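Local structure of RNA N6-adenosine-methyltransferase METTL16,RNA N6-adenosine-methyltransferase METTL16 (Homo sapiens, 6M1U) at residues A[33-38]-A[49-54]; A[39-44]-A[147-152]; A[43-48]-A[139-144]; A[112-117]-A[123-128]. The protein transfers methyl groups to N6 of adenosines in RNA, including U6 small nuclear RNA, and carries a vertebrate conserved region that probably helps to bind RNA. All coordinates share one frame; numbering follows the deposited sequence.

Interaction 1. Residues A[33-38]-A[49-54]; sequences VVTTWI and HKRVPC
Arg51 reaches Thr35 and Thr36 because its chain is extended from CG to NE (chi2 170°, chi3 -175°), which carries the guanidinium from strand 48-52 up to the flank of helix 30-44. On the helix, Thr36 has its hydroxyl between the backbone N and the carbonyl carbon (chi1 74°), a rotation that leaves the methyl group for the arginine. Thr36 CG2 lies in the plane of the guanidinium, at its edge, 3.4 Å from Arg51 NH2. Thr35 takes a different side: its CG2 sits over one face of the group, 3.9 Å from Arg51 NH2, and the two side chains come from opposite directions. Both threonine hydroxyls are used within the helix. Thr36 OG1 donates to Val33 O at 2.8 Å, on a lone pair in the carbonyl plane, and the same oxygen accepts Trp37 N at 3.1 Å; Thr35 OG1 is bonded to Ile31 O. With an alanine in place of Thr36, the guanidinium edge would probably lose its methyl neighbour and Val33 O would be left, of the two donors named here, with the Trp37 amide alone. The charge of Arg51 is met one turn further along the helix by Glu39, in a salt bridge through NE. The CA atoms of Thr35 and Arg51 remain 9.6 Å apart, a distance bridged by the long arginine chain. With no hydrogen bond joining 33-38 to 49-54, the contact is one of van der Waals packing: methyl groups flank a cation whose electrostatic partner is the neighbouring glutamate.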
loop_
_atom_site.group_PDB
_atom_site.type_symbol
_atom_site.label_atom_id
_atom_site.label_comp_id
_atom_site.label_asym_id
_atom_site.label_seq_id
_atom_site.Cartn_x
_atom_site.Cartn_y
_atom_site.Cartn_z
ATOM N N VAL A 33 10.290 2.239 -3.393
ATOM C CA VAL A 33 9.537 3.112 -4.336
ATOM C C VAL A 33 8.043 2.844 -4.151
ATOM O O VAL A 33 7.307 3.797 -3.850
ATOM C CB VAL A 33 9.971 2.860 -5.792
ATOM C CG1 VAL A 33 8.901 3.291 -6.779
ATOM C CG2 VAL A 33 11.294 3.536 -6.106
ATOM N N VAL A 34 7.632 1.586 -4.321
ATOM C CA VAL A 34 6.204 1.179 -4.184
ATOM C C VAL A 34 5.648 1.717 -2.863
ATOM O O VAL A 34 4.597 2.377 -2.894
ATOM C CB VAL A 34 6.055 -0.351 -4.262
ATOM C CG1 VAL A 34 4.655 -0.800 -3.882
ATOM C CG2 VAL A 34 6.437 -0.883 -5.632
ATOM N N THR A 35 6.343 1.454 -1.755
ATOM C CA THR A 35 5.877 1.896 -0.443
ATOM C C THR A 35 5.601 3.391 -0.420
ATOM O O THR A 35 4.542 3.828 0.051
ATOM C CB THR A 35 6.902 1.538 0.625
ATOM O OG1 THR A 35 7.012 0.107 0.720
ATOM C CG2 THR A 35 6.488 2.130 1.963
ATOM N N THR A 36 6.534 4.196 -0.936
ATOM C CA THR A 36 6.289 5.634 -0.929
ATOM C C THR A 36 5.145 6.030 -1.859
ATOM O O THR A 36 4.595 7.125 -1.698
ATOM C CB THR A 36 7.540 6.416 -1.312
ATOM O OG1 THR A 36 7.741 6.279 -2.715
ATOM C CG2 THR A 36 8.769 5.898 -0.588
ATOM N N TRP A 37 4.774 5.176 -2.830
ATOM C CA TRP A 37 3.554 5.446 -3.584
ATOM C C TRP A 37 2.319 5.050 -2.787
ATOM O O TRP A 37 1.296 5.747 -2.836
ATOM C CB TRP A 37 3.559 4.731 -4.930
ATOM C CG TRP A 37 4.289 5.462 -6.010
ATOM C CD1 TRP A 37 5.415 5.038 -6.687
ATOM C CD2 TRP A 37 3.961 6.745 -6.555
ATOM N NE1 TRP A 37 5.803 5.989 -7.620
ATOM C CE2 TRP A 37 4.924 7.039 -7.560
ATOM C CE3 TRP A 37 2.944 7.675 -6.306
ATOM C CZ2 TRP A 37 4.896 8.219 -8.291
ATOM C CZ3 TRP A 37 2.927 8.849 -7.047
ATOM C CH2 TRP A 37 3.893 9.108 -8.017
ATOM N N ILE A 38 2.374 3.947 -2.040
ATOM C CA ILE A 38 1.276 3.671 -1.116
ATOM C C ILE A 38 1.155 4.794 -0.082
ATOM O O ILE A 38 0.047 5.223 0.269
ATOM C CB ILE A 38 1.455 2.296 -0.449
ATOM C CG1 ILE A 38 1.406 1.190 -1.495
ATOM C CG2 ILE A 38 0.338 2.045 0.505
ATOM C CD1 ILE A 38 1.887 -0.148 -0.984
ATOM N N HIS A 49 -0.613 7.095 8.862
ATOM C CA HIS A 49 0.290 5.959 8.777
ATOM C C HIS A 49 1.691 6.362 9.213
ATOM O O HIS A 49 2.070 7.524 9.115
ATOM C CB HIS A 49 0.322 5.414 7.364
ATOM C CG HIS A 49 0.649 6.449 6.347
ATOM N ND1 HIS A 49 1.939 6.694 5.917
ATOM C CD2 HIS A 49 -0.142 7.321 5.682
ATOM C CE1 HIS A 49 1.920 7.671 5.031
ATOM N NE2 HIS A 49 0.670 8.064 4.864
ATOM N N LYS A 50 2.451 5.383 9.690
ATOM C CA LYS A 50 3.837 5.567 10.085
ATOM C C LYS A 50 4.588 4.320 9.645
ATOM O O LYS A 50 4.049 3.214 9.726
ATOM C CB LYS A 50 4.005 5.778 11.617
ATOM C CG LYS A 50 3.939 7.222 12.111
ATOM C CD LYS A 50 3.711 7.307 13.648
ATOM C CE LYS A 50 2.895 8.606 14.128
ATOM N NZ LYS A 50 2.290 8.584 15.566
ATOM N N ARG A 51 5.832 4.494 9.201
ATOM C CA ARG A 51 6.704 3.350 8.966
ATOM C C ARG A 51 7.178 2.727 10.269
ATOM O O ARG A 51 7.630 3.422 11.177
ATOM C CB ARG A 51 7.912 3.757 8.156
ATOM C CG ARG A 51 7.629 3.855 6.725
ATOM C CD ARG A 51 8.809 4.485 6.145
ATOM N NE ARG A 51 8.636 4.757 4.742
ATOM C CZ ARG A 51 9.540 4.476 3.832
ATOM N NH1 ARG A 51 10.682 3.912 4.197
ATOM N NH2 ARG A 51 9.294 4.794 2.573
ATOM N N VAL A 52 7.136 1.411 10.342
ATOM C CA VAL A 52 7.468 0.715 11.580
ATOM C C VAL A 52 8.678 -0.168 11.309
ATOM O O VAL A 52 8.960 -0.543 10.150
ATOM C CB VAL A 52 6.259 -0.079 12.126
ATOM C CG1 VAL A 52 5.236 0.873 12.699
ATOM C CG2 VAL A 52 5.643 -0.854 11.030
ATOM N N PRO A 53 9.414 -0.536 12.362
ATOM C CA PRO A 53 10.459 -1.558 12.211
ATOM C C PRO A 53 9.909 -2.795 11.514
ATOM O O PRO A 53 8.773 -3.213 11.735
ATOM C CB PRO A 53 10.868 -1.865 13.651
ATOM C CG PRO A 53 9.734 -1.271 14.525
ATOM C CD PRO A 53 9.249 -0.092 13.769
ATOM N N CYS A 54 10.724 -3.368 10.637
ATOM C CA CYS A 54 10.290 -4.470 9.790
ATOM C C CYS A 54 11.455 -5.437 9.624
ATOM O O CYS A 54 12.467 -5.348 10.329
ATOM C CB CYS A 54 9.805 -3.940 8.440
ATOM S SG CYS A 54 11.020 -2.878 7.704
#

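Interaction 2. Residues A[39-44]-A[147-152]; sequences EKILTD and NQIFRL
Ile41 meets Gln148 through aliphatic carbons, and no ring of 39-44 or 147-152 lies in the contact; the Phe150 ring has Ile149 CG2 over one face, offset toward the rim, and Tyr144 packs on Ile41 nearby. The Gln148 chain bends at its second torsion (chi2 58°), turning the amide away while CB and CG stay against the isoleucine. Ile41 CD1 lies 3.7 Å from Gln148 CB, and Ile41 CG1 lies 3.8 Å from Gln148 CG. The same CD1 reaches further along the helix, to Ile149 CG1 at 4.1 Å and to Leu152 CD1 at 4.3 Å. With an alanine in place of Ile41 these three partners would probably lose their common neighbour, leaving a gap between the helices. Lys40 NZ forms a salt bridge with Asp44 OD2 (2.9 Å), on its syn lone pair, one turn along the same helix. The axes of segments 39-44 and 147-152 come within 10.7 Å and cross at 115°, and every contact across them is made by Ile41. Leu42 packs on Ile145 and on Leu61 of strand 58-67, which places the pair among helices packed over one face of an antiparallel sheet.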
loop_
_atom_site.group_PDB
_atom_site.type_symbol
_atom_site.label_atom_id
_atom_site.label_comp_id
_atom_site.label_asym_id
_atom_site.label_seq_id
_atom_site.Cartn_x
_atom_site.Cartn_y
_atom_site.Cartn_z
ATOM N N GLU A 39 2.292 5.324 0.388
ATOM C CA GLU A 39 2.246 6.427 1.346
ATOM C C GLU A 39 1.577 7.647 0.735
ATOM O O GLU A 39 0.783 8.325 1.396
ATOM C CB GLU A 39 3.655 6.766 1.825
ATOM C CG GLU A 39 4.243 5.747 2.780
ATOM C CD GLU A 39 5.727 5.959 3.070
ATOM O OE1 GLU A 39 6.422 6.697 2.334
ATOM O OE2 GLU A 39 6.203 5.367 4.062
ATOM N N LYS A 40 1.854 7.920 -0.545
ATOM C CA LYS A 40 1.165 9.003 -1.238
ATOM C C LYS A 40 -0.338 8.734 -1.311
ATOM O O LYS A 40 -1.155 9.619 -1.041
ATOM C CB LYS A 40 1.759 9.174 -2.639
ATOM C CG LYS A 40 1.761 10.604 -3.161
ATOM C CD LYS A 40 0.449 10.971 -3.811
ATOM C CE LYS A 40 0.245 12.481 -3.758
ATOM N NZ LYS A 40 -0.781 12.943 -4.762
ATOM N N ILE A 41 -0.719 7.504 -1.644
ATOM C CA ILE A 41 -2.131 7.176 -1.809
ATOM C C ILE A 41 -2.876 7.319 -0.490
ATOM O O ILE A 41 -4.029 7.776 -0.451
ATOM C CB ILE A 41 -2.260 5.752 -2.375
ATOM C CG1 ILE A 41 -1.770 5.726 -3.821
ATOM C CG2 ILE A 41 -3.695 5.216 -2.170
ATOM C CD1 ILE A 41 -1.420 4.381 -4.292
ATOM N N LEU A 42 -2.242 6.898 0.608
ATOM C CA LEU A 42 -2.915 6.926 1.901
ATOM C C LEU A 42 -3.061 8.351 2.395
ATOM O O LEU A 42 -4.158 8.750 2.799
ATOM C CB LEU A 42 -2.175 6.065 2.934
ATOM C CG LEU A 42 -2.158 4.572 2.586
ATOM C CD1 LEU A 42 -1.310 3.748 3.544
ATOM C CD2 LEU A 42 -3.556 4.042 2.525
ATOM N N THR A 43 -1.975 9.151 2.348
ATOM C CA THR A 43 -2.102 10.533 2.824
ATOM C C THR A 43 -3.206 11.263 2.070
ATOM O O THR A 43 -3.959 12.031 2.673
ATOM C CB THR A 43 -0.797 11.331 2.698
ATOM O OG1 THR A 43 -0.475 11.438 1.319
ATOM C CG2 THR A 43 0.353 10.687 3.427
ATOM N N ASP A 44 -3.348 10.995 0.768
ATOM C CA ASP A 44 -4.422 11.601 -0.008
ATOM C C ASP A 44 -5.793 11.240 0.551
ATOM O O ASP A 44 -6.706 12.069 0.504
ATOM C CB ASP A 44 -4.311 11.188 -1.483
ATOM C CG ASP A 44 -3.084 11.808 -2.185
ATOM O OD1 ASP A 44 -2.386 12.655 -1.561
ATOM O OD2 ASP A 44 -2.811 11.439 -3.359
ATOM N N ASN A 147 -5.871 -0.571 -6.815
ATOM C CA ASN A 147 -6.478 0.120 -7.948
ATOM C C ASN A 147 -5.788 1.450 -8.188
ATOM O O ASN A 147 -5.432 1.778 -9.326
ATOM C CB ASN A 147 -7.982 0.308 -7.725
ATOM C CG ASN A 147 -8.801 -0.941 -8.121
ATOM O OD1 ASN A 147 -8.246 -2.027 -8.391
ATOM N ND2 ASN A 147 -10.127 -0.789 -8.149
ATOM N N GLN A 148 -5.525 2.196 -7.118
ATOM C CA GLN A 148 -4.843 3.475 -7.271
ATOM C C GLN A 148 -3.465 3.289 -7.897
ATOM O O GLN A 148 -3.047 4.104 -8.727
ATOM C CB GLN A 148 -4.744 4.186 -5.919
ATOM C CG GLN A 148 -4.799 5.699 -6.040
ATOM C CD GLN A 148 -6.066 6.188 -6.727
ATOM O OE1 GLN A 148 -7.164 6.034 -6.206
ATOM N NE2 GLN A 148 -5.914 6.777 -7.906
ATOM N N ILE A 149 -2.753 2.211 -7.529
ATOM C CA ILE A 149 -1.427 1.966 -8.099
ATOM C C ILE A 149 -1.512 1.886 -9.608
ATOM O O ILE A 149 -0.714 2.500 -10.326
ATOM C CB ILE A 149 -0.785 0.685 -7.536
ATOM C CG1 ILE A 149 -0.114 0.950 -6.185
ATOM C CG2 ILE A 149 0.222 0.119 -8.544
ATOM C CD1 ILE A 149 0.595 -0.279 -5.624
ATOM N N PHE A 150 -2.491 1.150 -10.112
ATOM C CA PHE A 150 -2.516 0.916 -11.541
ATOM C C PHE A 150 -3.045 2.116 -12.299
ATOM O O PHE A 150 -2.671 2.310 -13.452
ATOM C CB PHE A 150 -3.286 -0.372 -11.845
ATOM C CG PHE A 150 -2.484 -1.617 -11.540
ATOM C CD1 PHE A 150 -1.513 -2.062 -12.429
ATOM C CD2 PHE A 150 -2.649 -2.292 -10.332
ATOM C CE1 PHE A 150 -0.751 -3.177 -12.138
ATOM C CE2 PHE A 150 -1.894 -3.411 -10.025
ATOM C CZ PHE A 150 -0.946 -3.856 -10.928
ATOM N N ARG A 151 -3.838 2.977 -11.678
ATOM C CA ARG A 151 -4.105 4.243 -12.347
ATOM C C ARG A 151 -2.806 5.016 -12.584
ATOM O O ARG A 151 -2.553 5.483 -13.701
ATOM C CB ARG A 151 -5.124 5.064 -11.557
ATOM C CG ARG A 151 -6.487 4.410 -11.583
ATOM C CD ARG A 151 -7.617 5.390 -11.362
ATOM N NE ARG A 151 -8.150 5.899 -12.624
ATOM C CZ ARG A 151 -9.239 6.660 -12.719
ATOM N NH1 ARG A 151 -9.913 6.998 -11.616
ATOM N NH2 ARG A 151 -9.655 7.080 -13.915
ATOM N N LEU A 152 -1.944 5.098 -11.560
ATOM C CA LEU A 152 -0.656 5.780 -11.702
ATOM C C LEU A 152 0.161 5.209 -12.862
ATOM O O LEU A 152 0.812 5.958 -13.603
ATOM C CB LEU A 152 0.146 5.665 -10.400
ATOM C CG LEU A 152 -0.289 6.349 -9.103
ATOM C CD1 LEU A 152 0.467 5.730 -7.933
ATOM C CD2 LEU A 152 -0.039 7.836 -9.168
#

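Interaction 3. Residues A[43-48]-A[139-144]; sequences TDLKVQ and NQLCTY
Leu45 and Tyr144 make the main apolar contact, their side chains sliding past each other in opposite directions. Leu45 CD1 is 3.4 Å from Tyr144 CE2 and approaches the ring obliquely. Tyr144 CG is anti to the backbone N (chi1 172°), which sends the ring out from helix 136-153 toward the leucine. Leu141, one turn earlier, adds a second apolar partner, its CD1 lying 4.1 Å from Leu45 CD1. The other leucine branch is in van der Waals contact with the polar end of the ring, Leu45 CD2 being 3.3 Å from Tyr144 OH. Tyr144 also packs on Ile41, while Leu141 and Val47 both touch Leu63 of strand 58-67, so the contact borders that strand as well as joining the two helices.

Hydrogen bonds act within each side and not between them. Lys46 N donates to Thr43 O at 2.7 Å, and Val47 N probably donates to Leu42 O. On the partner helix, Asn139 O takes two donors from one residue: Thr143 OG1 at 2.6 Å and Thr143 N at 2.8 Å, which arrive from opposite faces of the carbonyl plane. These bonds belong to the helix and to the turn themselves; the association rests on side-chain contacts at the surface of the domain.

Positive phi at Lys46 (52°), together with the two bonds back into the last turn, identifies a Schellman motif. It closes helix 30-44 and turns the chain toward strand 48-52, with Leu45, just before the turning residue, set against the neighbouring helix.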
loop_
_atom_site.group_PDB
_atom_site.type_symbol
_atom_site.label_atom_id
_atom_site.label_comp_id
_atom_site.label_asym_id
_atom_site.label_seq_id
_atom_site.Cartn_x
_atom_site.Cartn_y
_atom_site.Cartn_z
ATOM N N THR A 43 -1.975 9.151 2.348
ATOM C CA THR A 43 -2.102 10.533 2.824
ATOM C C THR A 43 -3.206 11.263 2.070
ATOM O O THR A 43 -3.959 12.031 2.673
ATOM C CB THR A 43 -0.797 11.331 2.698
ATOM O OG1 THR A 43 -0.475 11.438 1.319
ATOM C CG2 THR A 43 0.353 10.687 3.427
ATOM N N ASP A 44 -3.348 10.995 0.768
ATOM C CA ASP A 44 -4.422 11.601 -0.008
ATOM C C ASP A 44 -5.793 11.240 0.551
ATOM O O ASP A 44 -6.706 12.069 0.504
ATOM C CB ASP A 44 -4.311 11.188 -1.483
ATOM C CG ASP A 44 -3.084 11.808 -2.185
ATOM O OD1 ASP A 44 -2.386 12.655 -1.561
ATOM O OD2 ASP A 44 -2.811 11.439 -3.359
ATOM N N LEU A 45 -5.951 10.036 1.109
ATOM C CA LEU A 45 -7.168 9.669 1.826
ATOM C C LEU A 45 -7.202 10.201 3.255
ATOM O O LEU A 45 -8.165 9.920 3.987
ATOM C CB LEU A 45 -7.347 8.148 1.857
ATOM C CG LEU A 45 -7.107 7.324 0.580
ATOM C CD1 LEU A 45 -7.539 5.858 0.787
ATOM C CD2 LEU A 45 -7.775 7.943 -0.646
ATOM N N LYS A 46 -6.196 10.976 3.661
ATOM C CA LYS A 46 -6.073 11.432 5.044
ATOM C C LYS A 46 -6.158 10.245 6.016
ATOM O O LYS A 46 -6.670 10.335 7.128
ATOM C CB LYS A 46 -7.100 12.538 5.332
ATOM C CG LYS A 46 -6.988 13.698 4.301
ATOM C CD LYS A 46 -7.370 15.060 4.858
ATOM C CE LYS A 46 -8.345 15.818 3.912
ATOM N NZ LYS A 46 -9.220 16.873 4.605
ATOM N N VAL A 47 -5.648 9.110 5.569
ATOM C CA VAL A 47 -5.352 7.962 6.411
ATOM C C VAL A 47 -4.058 8.245 7.162
ATOM O O VAL A 47 -3.081 8.731 6.582
ATOM C CB VAL A 47 -5.224 6.697 5.534
ATOM C CG1 VAL A 47 -4.588 5.530 6.280
ATOM C CG2 VAL A 47 -6.572 6.313 4.928
ATOM N N GLN A 48 -4.037 7.950 8.449
ATOM C CA GLN A 48 -2.808 8.082 9.217
ATOM C C GLN A 48 -1.908 6.863 9.040
ATOM O O GLN A 48 -2.368 5.722 9.105
ATOM C CB GLN A 48 -3.136 8.246 10.694
ATOM C CG GLN A 48 -4.167 9.303 10.959
ATOM C CD GLN A 48 -3.565 10.669 10.861
ATOM O OE1 GLN A 48 -2.413 10.874 11.274
ATOM N NE2 GLN A 48 -4.317 11.616 10.292
ATOM N N ASN A 139 -10.269 -5.427 2.694
ATOM C CA ASN A 139 -10.440 -5.678 1.275
ATOM C C ASN A 139 -10.845 -4.423 0.524
ATOM O O ASN A 139 -10.385 -4.192 -0.598
ATOM C CB ASN A 139 -11.477 -6.765 1.081
ATOM C CG ASN A 139 -10.966 -8.106 1.489
ATOM O OD1 ASN A 139 -11.022 -8.480 2.669
ATOM N ND2 ASN A 139 -10.439 -8.846 0.517
ATOM N N GLN A 140 -11.713 -3.601 1.119
ATOM C CA GLN A 140 -12.097 -2.354 0.459
ATOM C C GLN A 140 -10.883 -1.437 0.283
ATOM O O GLN A 140 -10.622 -0.932 -0.819
ATOM C CB GLN A 140 -13.225 -1.658 1.238
ATOM C CG GLN A 140 -14.647 -2.200 0.953
ATOM C CD GLN A 140 -15.775 -1.374 1.624
ATOM O OE1 GLN A 140 -15.551 -0.251 2.095
ATOM N NE2 GLN A 140 -16.989 -1.941 1.664
ATOM N N LEU A 141 -10.103 -1.250 1.355
ATOM C CA LEU A 141 -8.916 -0.399 1.302
ATOM C C LEU A 141 -7.833 -1.000 0.414
ATOM O O LEU A 141 -7.144 -0.280 -0.319
ATOM C CB LEU A 141 -8.381 -0.197 2.714
ATOM C CG LEU A 141 -7.182 0.715 2.891
ATOM C CD1 LEU A 141 -7.474 2.011 2.176
ATOM C CD2 LEU A 141 -6.911 0.943 4.389
ATOM N N CYS A 142 -7.662 -2.326 0.485
ATOM C CA CYS A 142 -6.653 -3.001 -0.317
ATOM C C CYS A 142 -7.012 -2.951 -1.787
ATOM O O CYS A 142 -6.160 -2.653 -2.634
ATOM C CB CYS A 142 -6.496 -4.449 0.137
ATOM S SG CYS A 142 -5.252 -5.355 -0.824
ATOM N N THR A 143 -8.269 -3.263 -2.113
ATOM C CA THR A 143 -8.713 -3.138 -3.495
ATOM C C THR A 143 -8.571 -1.705 -3.979
ATOM O O THR A 143 -8.234 -1.479 -5.144
ATOM C CB THR A 143 -10.163 -3.603 -3.653
ATOM O OG1 THR A 143 -10.324 -4.891 -3.054
ATOM C CG2 THR A 143 -10.531 -3.731 -5.121
ATOM N N TYR A 144 -8.794 -0.723 -3.099
ATOM C CA TYR A 144 -8.659 0.660 -3.533
ATOM C C TYR A 144 -7.208 0.995 -3.823
ATOM O O TYR A 144 -6.893 1.518 -4.899
ATOM C CB TYR A 144 -9.232 1.620 -2.501
ATOM C CG TYR A 144 -8.921 3.059 -2.843
ATOM C CD1 TYR A 144 -9.608 3.715 -3.857
ATOM C CD2 TYR A 144 -7.927 3.760 -2.160
ATOM C CE1 TYR A 144 -9.318 5.034 -4.185
ATOM C CE2 TYR A 144 -7.621 5.068 -2.485
ATOM C CZ TYR A 144 -8.322 5.709 -3.496
ATOM O OH TYR A 144 -8.016 7.023 -3.818
#

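Interaction 4. Residues A[112-117]-A[123-128]; sequences CLINVK and ALVEMH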
loop_
_atom_site.group_PDB
_atom_site.type_symbol
_atom_site.label_atom_id
_atom_site.label_comp_id
_atom_site.label_asym_id
_atom_site.label_seq_id
_atom_site.Cartn_x
_atom_site.Cartn_y
_atom_site.Cartn_z
ATOM N N CYS A 112 -4.203 -1.550 10.483
ATOM C CA CYS A 112 -3.620 -2.479 9.515
ATOM C C CYS A 112 -2.125 -2.282 9.400
ATOM O O CYS A 112 -1.625 -1.154 9.442
ATOM C CB CYS A 112 -4.150 -2.310 8.093
ATOM S SG CYS A 112 -5.878 -2.576 7.938
ATOM N N LEU A 113 -1.433 -3.393 9.170
ATOM C CA LEU A 113 -0.028 -3.399 8.805
ATOM C C LEU A 113 0.122 -3.753 7.326
ATOM O O LEU A 113 -0.188 -4.882 6.915
ATOM C CB LEU A 113 0.727 -4.395 9.674
ATOM C CG LEU A 113 2.225 -4.313 9.486
ATOM C CD1 LEU A 113 2.710 -2.953 10.028
ATOM C CD2 LEU A 113 2.838 -5.509 10.212
ATOM N N ILE A 114 0.621 -2.804 6.532
ATOM C CA ILE A 114 1.028 -3.092 5.155
ATOM C C ILE A 114 2.513 -3.419 5.158
ATOM O O ILE A 114 3.329 -2.608 5.624
ATOM C CB ILE A 114 0.738 -1.923 4.200
ATOM C CG1 ILE A 114 -0.684 -1.373 4.385
ATOM C CG2 ILE A 114 0.903 -2.390 2.769
ATOM C CD1 ILE A 114 -1.084 -0.334 3.340
ATOM N N ASN A 115 2.850 -4.623 4.671
ATOM C CA ASN A 115 4.217 -5.002 4.323
ATOM C C ASN A 115 4.388 -4.946 2.810
ATOM O O ASN A 115 3.531 -5.429 2.061
ATOM C CB ASN A 115 4.570 -6.410 4.811
ATOM C CG ASN A 115 4.609 -6.512 6.317
ATOM O OD1 ASN A 115 4.630 -5.503 6.997
ATOM N ND2 ASN A 115 4.626 -7.730 6.846
ATOM N N VAL A 116 5.484 -4.359 2.354
ATOM C CA VAL A 116 5.853 -4.419 0.945
ATOM C C VAL A 116 7.127 -5.243 0.875
ATOM O O VAL A 116 8.195 -4.778 1.284
ATOM C CB VAL A 116 6.031 -3.024 0.330
ATOM C CG1 VAL A 116 6.298 -3.162 -1.142
ATOM C CG2 VAL A 116 4.779 -2.172 0.576
ATOM N N LYS A 117 6.989 -6.514 0.497
ATOM C CA LYS A 117 8.165 -7.425 0.498
ATOM C C LYS A 117 8.535 -7.840 -0.925
ATOM O O LYS A 117 7.639 -7.897 -1.785
ATOM C CB LYS A 117 7.881 -8.657 1.362
ATOM C CG LYS A 117 6.510 -8.689 2.020
ATOM C CD LYS A 117 6.065 -10.082 2.401
ATOM C CE LYS A 117 6.688 -10.572 3.689
ATOM N NZ LYS A 117 6.271 -11.958 4.005
ATOM N N ALA A 123 7.152 -7.422 -6.284
ATOM C CA ALA A 123 6.869 -6.965 -4.934
ATOM C C ALA A 123 5.576 -7.599 -4.452
ATOM O O ALA A 123 4.551 -7.538 -5.139
ATOM C CB ALA A 123 6.739 -5.449 -4.881
ATOM N N LEU A 124 5.621 -8.189 -3.268
ATOM C CA LEU A 124 4.421 -8.683 -2.618
ATOM C C LEU A 124 3.938 -7.636 -1.629
ATOM O O LEU A 124 4.702 -7.191 -0.768
ATOM C CB LEU A 124 4.702 -9.997 -1.899
ATOM C CG LEU A 124 3.479 -10.764 -1.430
ATOM C CD1 LEU A 124 2.604 -11.117 -2.626
ATOM C CD2 LEU A 124 3.925 -12.002 -0.678
ATOM N N VAL A 125 2.677 -7.248 -1.746
ATOM C CA VAL A 125 2.046 -6.344 -0.790
ATOM C C VAL A 125 1.178 -7.197 0.123
ATOM O O VAL A 125 0.197 -7.790 -0.337
ATOM C CB VAL A 125 1.212 -5.258 -1.489
ATOM C CG1 VAL A 125 0.583 -4.368 -0.478
ATOM C CG2 VAL A 125 2.059 -4.427 -2.447
ATOM N N GLU A 126 1.545 -7.318 1.398
ATOM C CA GLU A 126 0.662 -7.934 2.386
ATOM C C GLU A 126 -0.051 -6.858 3.192
ATOM O O GLU A 126 0.559 -5.863 3.604
ATOM C CB GLU A 126 1.401 -8.847 3.374
ATOM C CG GLU A 126 2.629 -9.573 2.892
ATOM C CD GLU A 126 3.187 -10.530 3.957
ATOM O OE1 GLU A 126 3.103 -10.230 5.179
ATOM O OE2 GLU A 126 3.705 -11.599 3.552
ATOM N N MET A 127 -1.328 -7.087 3.471
ATOM C CA MET A 127 -2.065 -6.260 4.421
ATOM C C MET A 127 -2.611 -7.149 5.527
ATOM O O MET A 127 -3.289 -8.137 5.248
ATOM C CB MET A 127 -3.183 -5.505 3.723
ATOM C CG MET A 127 -2.667 -4.693 2.579
ATOM S SD MET A 127 -3.894 -3.505 2.076
ATOM C CE MET A 127 -4.643 -3.021 3.645
ATOM N N HIS A 128 -2.301 -6.807 6.769
ATOM C CA HIS A 128 -2.749 -7.550 7.935
ATOM C C HIS A 128 -3.753 -6.727 8.702
ATOM O O HIS A 128 -3.448 -5.601 9.105
ATOM C CB HIS A 128 -1.575 -7.881 8.846
ATOM C CG HIS A 128 -0.504 -8.670 8.165
ATOM N ND1 HIS A 128 -0.297 -10.010 8.411
ATOM C CD2 HIS A 128 0.408 -8.312 7.235
ATOM C CE1 HIS A 128 0.707 -10.443 7.678
ATOM N NE2 HIS A 128 1.151 -9.434 6.950
#
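Glu126 and its neighbours Asn115, Lys117 and His128 form a polar cluster on one face of the hairpin, with the carboxylate gripped from several directions. Lys117 crosses obliquely to it, and a bend at chi3 (80°) turns NZ back over the carboxylate, where it makes a salt bridge with Glu126 OE2 at 2.6 Å from above the carboxylate plane. The other oxygen, Glu126 OE1, accepts His128 NE2 at 2.8 Å; this bond lies in the imidazole plane but meets the carboxylate on its anti side, tilted 32° out of the carboxylate plane. Asn115 ND2 adds a weak, long bond to Glu126 OE1 (3.4 Å), its amide 27° from the carboxylate plane, while Asn115 OD1 is bonded to Ser60 OG on the adjacent strand. Asn115 and His128 cross at about a right angle. The histidine's rotation is thus set by its bond to the glutamate, and Leu113 O also lies at the ring edge, near its plane.

On the other face the groups are apolar. Ile114 and Val125 lie side by side and point the same way, Ile114 CG2 being 3.8 Å from Val125 CG1, and Met127 CG is 4.3 Å from the same Ile114 methyl. Paired backbone bonds at Leu113-His128, Asn115-Glu126 and Lys117-Leu124 keep this antiparallel register; the pair Asn115 N to Glu126 O measures 2.8 Å.

Ile114 and Val116 pack beneath Ile38 of helix 30-44, and Met127 meets Cys142 of helix 136-153. Strand 58-67 flanks one edge of the hairpin and strand 4-8 the other.

From the N terminus, helix 30-44 supplies the first segment of interactions 1 and 2, and its C-terminal end with the turn after it that of interaction 3. Interaction 1 closes a short loop of ten residues, returning the chain to edge strand 48-52. Interactions 2 and 3 span most of the remaining chain, sharing Thr43 and Asp44 and joining this region to helix 136-153; both cross interaction 1. Interaction 4, the central hairpin, follows interaction 1 in series and is nested inside the loops of 2 and 3. Together they tie both helices to one sheet face. From helix 30-44 onward the order is helix, four strands, helix, with strand 4-8 added at the sheet edge, consistent with a KA-1-like fold.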